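Local atomic coordinates of monomethylamine corrinoid protein 1 (Methanosarcina barkeri, PDB entry 3EZX), a protein that carries methyl groups on a bound corrinoid from the methyltransferase MtmB to MtbA during methanogenesis from monomethylamine. Residues A[94-99]-A[140-145]; A[134-139]-A[163-168]. All blocks are in the same frame, centred on the assembly; numbering follows the deposited sequence.

Contact 1: residues A[94-99]-A[140-145]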
ATOM      1  N   LEU A  94       7.907   6.715 -13.809  1.00 43.64           N
ATOM      2  CA  LEU A  94       7.456   7.560 -12.714  1.00 40.35           C
ATOM      3  C   LEU A  94       6.146   7.046 -12.137  1.00 49.11           C
ATOM      4  O   LEU A  94       5.167   6.871 -12.863  1.00 45.33           O
ATOM      5  CB  LEU A  94       7.244   8.992 -13.201  1.00 47.13           C
ATOM      6  CG  LEU A  94       6.664   9.943 -12.144  1.00 45.78           C
ATOM      7  CD1 LEU A  94       7.756  10.292 -11.145  1.00 25.27           C
ATOM      8  CD2 LEU A  94       6.123  11.197 -12.811  1.00 29.88           C
ATOM      9  N   ALA A  95       6.129   6.809 -10.833  1.00 46.97           N
ATOM     10  CA  ALA A  95       4.924   6.329 -10.183  1.00 42.08           C
ATOM     11  C   ALA A  95       4.326   7.434  -9.327  1.00 39.72           C
ATOM     12  O   ALA A  95       4.999   8.020  -8.482  1.00 40.55           O
ATOM     13  CB  ALA A  95       5.241   5.122  -9.320  1.00 28.54           C
ATOM     14  N   ILE A  96       3.057   7.727  -9.573  1.00 33.82           N
ATOM     15  CA  ILE A  96       2.321   8.737  -8.825  1.00 35.56           C
ATOM     16  C   ILE A  96       1.384   7.956  -7.910  1.00 38.45           C
ATOM     17  O   ILE A  96       0.385   7.392  -8.377  1.00 33.15           O
ATOM     18  CB  ILE A  96       1.500   9.644  -9.783  1.00 39.42           C
ATOM     19  CG1 ILE A  96       2.443  10.352 -10.781  1.00 30.44           C
ATOM     20  CG2 ILE A  96       0.694  10.645  -8.970  1.00 28.97           C
ATOM     21  CD1 ILE A  96       1.699  11.142 -11.850  1.00 17.32           C
ATOM     22  N   THR A  97       1.725   7.907  -6.623  1.00 36.46           N
ATOM     23  CA  THR A  97       0.954   7.161  -5.635  1.00 36.13           C
ATOM     24  C   THR A  97      -0.014   7.981  -4.795  1.00 28.47           C
ATOM     25  O   THR A  97       0.294   9.104  -4.388  1.00 21.79           O
ATOM     26  CB  THR A  97       1.899   6.405  -4.655  1.00 46.88           C
ATOM     27  OG1 THR A  97       2.894   7.305  -4.135  1.00 45.88           O
ATOM     28  CG2 THR A  97       2.593   5.232  -5.360  1.00 55.18           C
ATOM     29  N   PHE A  98      -1.170   7.398  -4.499  1.00 25.89           N
ATOM     30  CA  PHE A  98      -2.168   8.128  -3.730  1.00 23.09           C
ATOM     31  C   PHE A  98      -3.226   7.213  -3.119  1.00 25.13           C
ATOM     32  O   PHE A  98      -3.379   6.065  -3.520  1.00 25.20           O
ATOM     33  CB  PHE A  98      -2.858   9.113  -4.663  1.00 18.45           C
ATOM     34  CG  PHE A  98      -3.508   8.446  -5.844  1.00 24.78           C
ATOM     35  CD1 PHE A  98      -4.839   8.059  -5.789  1.00 24.91           C
ATOM     36  CD2 PHE A  98      -2.777   8.165  -6.993  1.00 26.61           C
ATOM     37  CE1 PHE A  98      -5.436   7.397  -6.861  1.00 20.11           C
ATOM     38  CE2 PHE A  98      -3.364   7.504  -8.067  1.00 24.24           C
ATOM     39  CZ  PHE A  98      -4.699   7.121  -8.001  1.00 22.25           C
ATOM     40  N   VAL A  99      -3.945   7.735  -2.135  1.00 26.06           N
ATOM     41  CA  VAL A  99      -5.024   7.007  -1.496  1.00 22.50           C
ATOM     42  C   VAL A  99      -6.281   7.798  -1.875  1.00 28.77           C
ATOM     43  O   VAL A  99      -6.285   9.023  -1.802  1.00 21.51           O
ATOM     44  CB  VAL A  99      -4.860   6.993   0.031  1.00 30.41           C
ATOM     45  CG1 VAL A  99      -5.970   6.168   0.659  1.00 27.03           C
ATOM     46  CG2 VAL A  99      -3.496   6.445   0.400  1.00 11.72           C
ATOM     47  N   ALA A 140      -1.144  15.199 -15.814  1.00 46.58           N
ATOM     48  CA  ALA A 140      -1.041  16.144 -16.921  1.00 46.96           C
ATOM     49  C   ALA A 140       0.352  16.759 -16.993  1.00 48.61           C
ATOM     50  O   ALA A 140       0.928  16.877 -18.071  1.00 58.35           O
ATOM     51  CB  ALA A 140      -2.091  17.245 -16.766  1.00 49.90           C
ATOM     52  N   LYS A 141       0.887  17.152 -15.840  1.00 53.79           N
ATOM     53  CA  LYS A 141       2.215  17.754 -15.770  1.00 59.00           C
ATOM     54  C   LYS A 141       3.261  16.793 -16.320  1.00 62.66           C
ATOM     55  O   LYS A 141       4.334  17.212 -16.748  1.00 66.78           O
ATOM     56  CB  LYS A 141       2.577  18.096 -14.318  1.00 55.61           C
ATOM     57  CG  LYS A 141       1.584  19.000 -13.599  1.00 65.38           C
ATOM     58  CD  LYS A 141       1.943  19.141 -12.124  1.00 65.01           C
ATOM     59  CE  LYS A 141       0.854  19.870 -11.347  1.00 77.05           C
ATOM     60  NZ  LYS A 141       1.117  19.875  -9.877  1.00 79.15           N
ATOM     61  N   HIS A 142       2.943  15.502 -16.301  1.00 61.10           N
ATOM     62  CA  HIS A 142       3.866  14.479 -16.779  1.00 56.97           C
ATOM     63  C   HIS A 142       3.362  13.771 -18.035  1.00 53.14           C
ATOM     64  O   HIS A 142       3.727  12.626 -18.302  1.00 60.70           O
ATOM     65  CB  HIS A 142       4.113  13.451 -15.669  1.00 53.16           C
ATOM     66  CG  HIS A 142       4.838  14.008 -14.483  1.00 55.18           C
ATOM     67  ND1 HIS A 142       6.170  14.356 -14.521  1.00 52.93           N
ATOM     68  CD2 HIS A 142       4.412  14.291 -13.229  1.00 63.11           C
ATOM     69  CE1 HIS A 142       6.534  14.830 -13.342  1.00 51.35           C
ATOM     70  NE2 HIS A 142       5.486  14.801 -12.542  1.00 58.87           N
ATOM     71  N   LYS A 143       2.530  14.454 -18.809  1.00 45.23           N
ATOM     72  CA  LYS A 143       1.988  13.868 -20.027  1.00 54.83           C
ATOM     73  C   LYS A 143       3.090  13.574 -21.035  1.00 57.64           C
ATOM     74  O   LYS A 143       3.970  14.405 -21.272  1.00 52.45           O
ATOM     75  CB  LYS A 143       0.957  14.808 -20.658  1.00 56.39           C
ATOM     76  CG  LYS A 143       0.216  14.211 -21.849  1.00 51.43           C
ATOM     77  CD  LYS A 143      -0.832  15.183 -22.374  1.00 48.86           C
ATOM     78  CE  LYS A 143      -1.735  14.530 -23.406  1.00 61.20           C
ATOM     79  NZ  LYS A 143      -2.805  15.458 -23.868  1.00 69.39           N
ATOM     80  N   GLY A 144       3.036  12.383 -21.623  1.00 58.78           N
ATOM     81  CA  GLY A 144       4.023  12.005 -22.615  1.00 61.52           C
ATOM     82  C   GLY A 144       5.143  11.119 -22.114  1.00 60.26           C
ATOM     83  O   GLY A 144       5.760  10.396 -22.897  1.00 56.25           O
ATOM     84  N   GLU A 145       5.419  11.167 -20.816  1.00 59.84           N
ATOM     85  CA  GLU A 145       6.486  10.347 -20.264  1.00 62.86           C
ATOM     86  C   GLU A 145       5.975   9.030 -19.689  1.00 53.94           C
ATOM     87  O   GLU A 145       4.788   8.726 -19.767  1.00 50.85           O
ATOM     88  CB  GLU A 145       7.273  11.136 -19.210  1.00 65.76           C
ATOM     89  CG  GLU A 145       6.445  11.745 -18.100  1.00 71.87           C
ATOM     90  CD  GLU A 145       7.225  12.776 -17.299  1.00 76.84           C
ATOM     91  OE1 GLU A 145       7.567  13.837 -17.863  1.00 78.89           O
ATOM     92  OE2 GLU A 145       7.500  12.525 -16.108  1.00 80.47           O
TER
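Leu94 and Glu145 mark where the two backbones come nearest, yet their CA atoms remain 8.1 Å apart and no hydrogen bond links strand 94-99 to residues 140-145. The separation suits a strand of a Rossmann-like corrinoid-binding domain lying beneath a crossover connection: helix 132-141 leads from edge strand 122-125 across strand 94-99 to strand 147-152. After the helix the chain reverses in a type II beta turn from His142 to Glu145, with Gly144 at the third position, where phi is positive. Strand 147-152 follows and pairs in parallel with 94-99; Leu94 forms backbone hydrogen bonds with Lys146 and Leu148.

Leu94 and His142 supply most of the contact, their side chains crossing nearly perpendicularly. With CG of Leu94 anti to the backbone N (chi1 176°), the branch rises from the sheet and sets CD2 over the imidazole centre. A distance of 3.4 Å from Leu94 CD2 to the centroid of the His142 ring, only 5° from the ring normal, identifies a CH-pi contact on the face. The individual distances agree: CD2 of Leu94 is 3.5 Å from His142 CG and 3.7 Å from His142 NE2, so no ring atom is singled out. Ile96 approaches obliquely, CD1 to His142 CD2 being 4.4 Å, while Val147 also touches the imidazole.

Glu145 lies at the outer margin of this cluster. Its carboxylate and the imidazole stand on the same turn, joined by a weak hydrogen bond from His142 ND1 to Glu145 OE2 of 2.8 Å, bent to 127° at the hydrogen. That link may limit rotation of the ring above the leucine. The same Glu145 OE2 also lies 3.8 Å from Leu94 CD2.

Contact 2: residues A[134-139]-A[163-168]; sequences NVVEEA and KDLMDR
Leu165 reaches Val135 and Val136 through an extended first torsion, CG lying opposite the backbone N (chi1 178°), after which CD1 branches toward helix 132-141. Val136 has CG1 anti to its own N (chi1 176°), which leaves CG2 opposite the carbonyl carbon and facing the neighbouring helix. CD1 of Leu165 therefore meets both valines: it is 3.9 Å from Val136 CG2 and 4.1 Å from Val135 CB. The side chains of Val136 and Leu165 lie alongside each other, pointing opposite ways, while that of Val135 runs roughly perpendicular to the leucine.

The two segments lie on helices 132-141 and 161-171, which pack on one face of the parallel sheet in the Rossmann-like domain. The axes of segments 134-139 and 163-168 approach to 10.3 Å and run in broadly the same direction, with a signed crossing angle of -37°. Val136 and Arg168 have the closest CA pair, 7.4 Å apart, and Val136 CG2 packs on Arg168 CB at 4.2 Å. Beyond CB the arginine turns away; its NH1 makes a salt bridge with Glu171, and its NE has a long ionic contact with Asp164 OD2 (3.7 Å). Below the helices, Leu165 also rests on Phe182 of strand 179-183.

No hydrogen bond crosses between the segments, and just 158 Å² is buried, so the direct interface is a small aliphatic one, probably held mainly by dispersion and the exclusion of water, while the arginine's ionic contacts stay on its own helix.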
ATOM      1  N   ASN A 134      -6.657  16.318  -8.590  1.00 37.37           N
ATOM      2  CA  ASN A 134      -5.253  16.580  -8.291  1.00 33.11           C
ATOM      3  C   ASN A 134      -4.378  15.453  -8.827  1.00 39.48           C
ATOM      4  O   ASN A 134      -3.188  15.650  -9.071  1.00 41.41           O
ATOM      5  CB  ASN A 134      -5.018  16.738  -6.786  1.00 39.57           C
ATOM      6  CG  ASN A 134      -5.608  18.018  -6.235  1.00 41.08           C
ATOM      7  OD1 ASN A 134      -5.496  19.079  -6.846  1.00 55.85           O
ATOM      8  ND2 ASN A 134      -6.232  17.928  -5.069  1.00 57.62           N
ATOM      9  N   VAL A 135      -4.964  14.269  -8.998  1.00 36.25           N
ATOM     10  CA  VAL A 135      -4.222  13.135  -9.534  1.00 35.13           C
ATOM     11  C   VAL A 135      -4.143  13.369 -11.035  1.00 37.73           C
ATOM     12  O   VAL A 135      -3.112  13.127 -11.664  1.00 39.98           O
ATOM     13  CB  VAL A 135      -4.939  11.785  -9.259  1.00 34.17           C
ATOM     14  CG1 VAL A 135      -4.165  10.643  -9.900  1.00 16.02           C
ATOM     15  CG2 VAL A 135      -5.056  11.544  -7.763  1.00 29.09           C
ATOM     16  N   VAL A 136      -5.246  13.856 -11.598  1.00 35.65           N
ATOM     17  CA  VAL A 136      -5.320  14.156 -13.022  1.00 39.10           C
ATOM     18  C   VAL A 136      -4.377  15.311 -13.340  1.00 36.64           C
ATOM     19  O   VAL A 136      -3.710  15.309 -14.369  1.00 41.26           O
ATOM     20  CB  VAL A 136      -6.748  14.556 -13.447  1.00 35.07           C
ATOM     21  CG1 VAL A 136      -6.763  14.950 -14.913  1.00 47.21           C
ATOM     22  CG2 VAL A 136      -7.698  13.402 -13.214  1.00 45.42           C
ATOM     23  N   GLU A 137      -4.324  16.299 -12.452  1.00 40.63           N
ATOM     24  CA  GLU A 137      -3.448  17.442 -12.660  1.00 46.36           C
ATOM     25  C   GLU A 137      -1.995  16.999 -12.617  1.00 43.02           C
ATOM     26  O   GLU A 137      -1.160  17.499 -13.375  1.00 42.64           O
ATOM     27  CB  GLU A 137      -3.704  18.521 -11.600  1.00 37.71           C
ATOM     28  CG  GLU A 137      -4.842  19.467 -11.959  1.00 61.15           C
ATOM     29  CD  GLU A 137      -5.125  20.499 -10.881  1.00 70.03           C
ATOM     30  OE1 GLU A 137      -4.159  21.061 -10.319  1.00 79.55           O
ATOM     31  OE2 GLU A 137      -6.316  20.758 -10.605  1.00 64.34           O
ATOM     32  N   GLU A 138      -1.699  16.051 -11.735  1.00 37.28           N
ATOM     33  CA  GLU A 138      -0.343  15.539 -11.593  1.00 38.90           C
ATOM     34  C   GLU A 138       0.041  14.761 -12.846  1.00 41.28           C
ATOM     35  O   GLU A 138       1.166  14.875 -13.339  1.00 36.05           O
ATOM     36  CB  GLU A 138      -0.253  14.628 -10.369  1.00 39.85           C
ATOM     37  CG  GLU A 138       1.164  14.345  -9.895  1.00 49.12           C
ATOM     38  CD  GLU A 138       1.902  15.609  -9.492  1.00 53.69           C
ATOM     39  OE1 GLU A 138       1.251  16.524  -8.946  1.00 42.06           O
ATOM     40  OE2 GLU A 138       3.132  15.684  -9.707  1.00 57.13           O
ATOM     41  N   ALA A 139      -0.902  13.977 -13.361  1.00 40.10           N
ATOM     42  CA  ALA A 139      -0.665  13.177 -14.559  1.00 46.67           C
ATOM     43  C   ALA A 139      -0.452  14.064 -15.783  1.00 49.01           C
ATOM     44  O   ALA A 139       0.322  13.723 -16.678  1.00 50.90           O
ATOM     45  CB  ALA A 139      -1.836  12.231 -14.796  1.00 45.01           C
ATOM     46  N   LYS A 163     -13.601   5.011 -10.201  1.00 59.03           N
ATOM     47  CA  LYS A 163     -14.274   4.965 -11.488  1.00 55.27           C
ATOM     48  C   LYS A 163     -14.204   6.371 -12.060  1.00 49.63           C
ATOM     49  O   LYS A 163     -13.710   6.582 -13.168  1.00 53.64           O
ATOM     50  CB  LYS A 163     -15.736   4.538 -11.321  1.00 59.11           C
ATOM     51  CG  LYS A 163     -16.470   4.348 -12.640  1.00 65.95           C
ATOM     52  CD  LYS A 163     -17.878   3.812 -12.442  1.00 72.20           C
ATOM     53  CE  LYS A 163     -18.579   3.608 -13.780  1.00 81.20           C
ATOM     54  NZ  LYS A 163     -19.946   3.030 -13.626  1.00 90.31           N
ATOM     55  N   ASP A 164     -14.693   7.329 -11.280  1.00 49.30           N
ATOM     56  CA  ASP A 164     -14.686   8.729 -11.676  1.00 50.24           C
ATOM     57  C   ASP A 164     -13.299   9.131 -12.166  1.00 47.39           C
ATOM     58  O   ASP A 164     -13.162   9.764 -13.209  1.00 49.43           O
ATOM     59  CB  ASP A 164     -15.102   9.609 -10.491  1.00 63.77           C
ATOM     60  CG  ASP A 164     -14.930  11.095 -10.770  1.00 74.83           C
ATOM     61  OD1 ASP A 164     -13.775  11.554 -10.914  1.00 84.73           O
ATOM     62  OD2 ASP A 164     -15.952  11.808 -10.844  1.00 76.70           O
ATOM     63  N   LEU A 165     -12.271   8.761 -11.412  1.00 42.74           N
ATOM     64  CA  LEU A 165     -10.906   9.090 -11.794  1.00 42.81           C
ATOM     65  C   LEU A 165     -10.642   8.620 -13.223  1.00 52.83           C
ATOM     66  O   LEU A 165     -10.270   9.417 -14.089  1.00 56.72           O
ATOM     67  CB  LEU A 165      -9.918   8.440 -10.819  1.00 32.88           C
ATOM     68  CG  LEU A 165      -8.411   8.596 -11.046  1.00 26.86           C
ATOM     69  CD1 LEU A 165      -8.042  10.055 -11.292  1.00 16.81           C
ATOM     70  CD2 LEU A 165      -7.673   8.051  -9.825  1.00 27.14           C
ATOM     71  N   MET A 166     -10.840   7.329 -13.475  1.00 55.84           N
ATOM     72  CA  MET A 166     -10.625   6.790 -14.811  1.00 59.75           C
ATOM     73  C   MET A 166     -11.454   7.560 -15.834  1.00 58.85           C
ATOM     74  O   MET A 166     -10.966   7.883 -16.919  1.00 56.21           O
ATOM     75  CB  MET A 166     -10.981   5.300 -14.861  1.00 48.51           C
ATOM     76  CG  MET A 166      -9.988   4.417 -14.137  1.00 48.24           C
ATOM     77  SD  MET A 166      -8.287   4.758 -14.644  1.00 69.36           S
ATOM     78  CE  MET A 166      -7.981   3.426 -15.784  1.00 72.74           C
ATOM     79  N   ASP A 167     -12.701   7.863 -15.487  1.00 49.59           N
ATOM     80  CA  ASP A 167     -13.559   8.604 -16.400  1.00 59.76           C
ATOM     81  C   ASP A 167     -13.014  10.005 -16.671  1.00 59.80           C
ATOM     82  O   ASP A 167     -13.138  10.516 -17.785  1.00 61.92           O
ATOM     83  CB  ASP A 167     -14.986   8.709 -15.850  1.00 66.64           C
ATOM     84  CG  ASP A 167     -15.673   7.360 -15.739  1.00 82.34           C
ATOM     85  OD1 ASP A 167     -15.480   6.513 -16.638  1.00 81.91           O
ATOM     86  OD2 ASP A 167     -16.421   7.153 -14.759  1.00 91.40           O
ATOM     87  N   ARG A 168     -12.408  10.625 -15.662  1.00 56.46           N
ATOM     88  CA  ARG A 168     -11.864  11.970 -15.822  1.00 56.77           C
ATOM     89  C   ARG A 168     -10.566  11.975 -16.612  1.00 54.92           C
ATOM     90  O   ARG A 168     -10.216  12.980 -17.226  1.00 60.26           O
ATOM     91  CB  ARG A 168     -11.636  12.635 -14.458  1.00 60.75           C
ATOM     92  CG  ARG A 168     -12.895  12.791 -13.616  1.00 68.01           C
ATOM     93  CD  ARG A 168     -14.047  13.378 -14.425  1.00 88.53           C
ATOM     94  NE  ARG A 168     -15.238  12.526 -14.370  1.00 91.40           N
ATOM     95  CZ  ARG A 168     -16.344  12.729 -15.083  1.00 91.40           C
ATOM     96  NH1 ARG A 168     -16.422  13.759 -15.917  1.00 91.40           N
ATOM     97  NH2 ARG A 168     -17.373  11.898 -14.963  1.00 91.40           N
TER

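Along the chain the segments alternate: 94-99, 134-139, 140-145, 163-168, so contact 1 and contact 2 interleave; helix 132-141 carries contact 2 and leads straight into the turn of contact 1. Their centres lie 10 Å apart in the one corrinoid-binding domain. Strand 94-99 physically joins them. Phe98 reaches into the helix pair, with CZ 3.6 Å from Leu165 CD2 and CE2 3.7 Å from Val135 CG1. Contact 1 packs the turn against strand 94-99, and contact 2 sets the helix against helix 161-171, so both lie on the same face of the sheet, with the side chains of Leu165 and Ile96 about 10 and 11 Å from the bound 5-hydroxybenzimidazolylcobamide, behind the cofactor site.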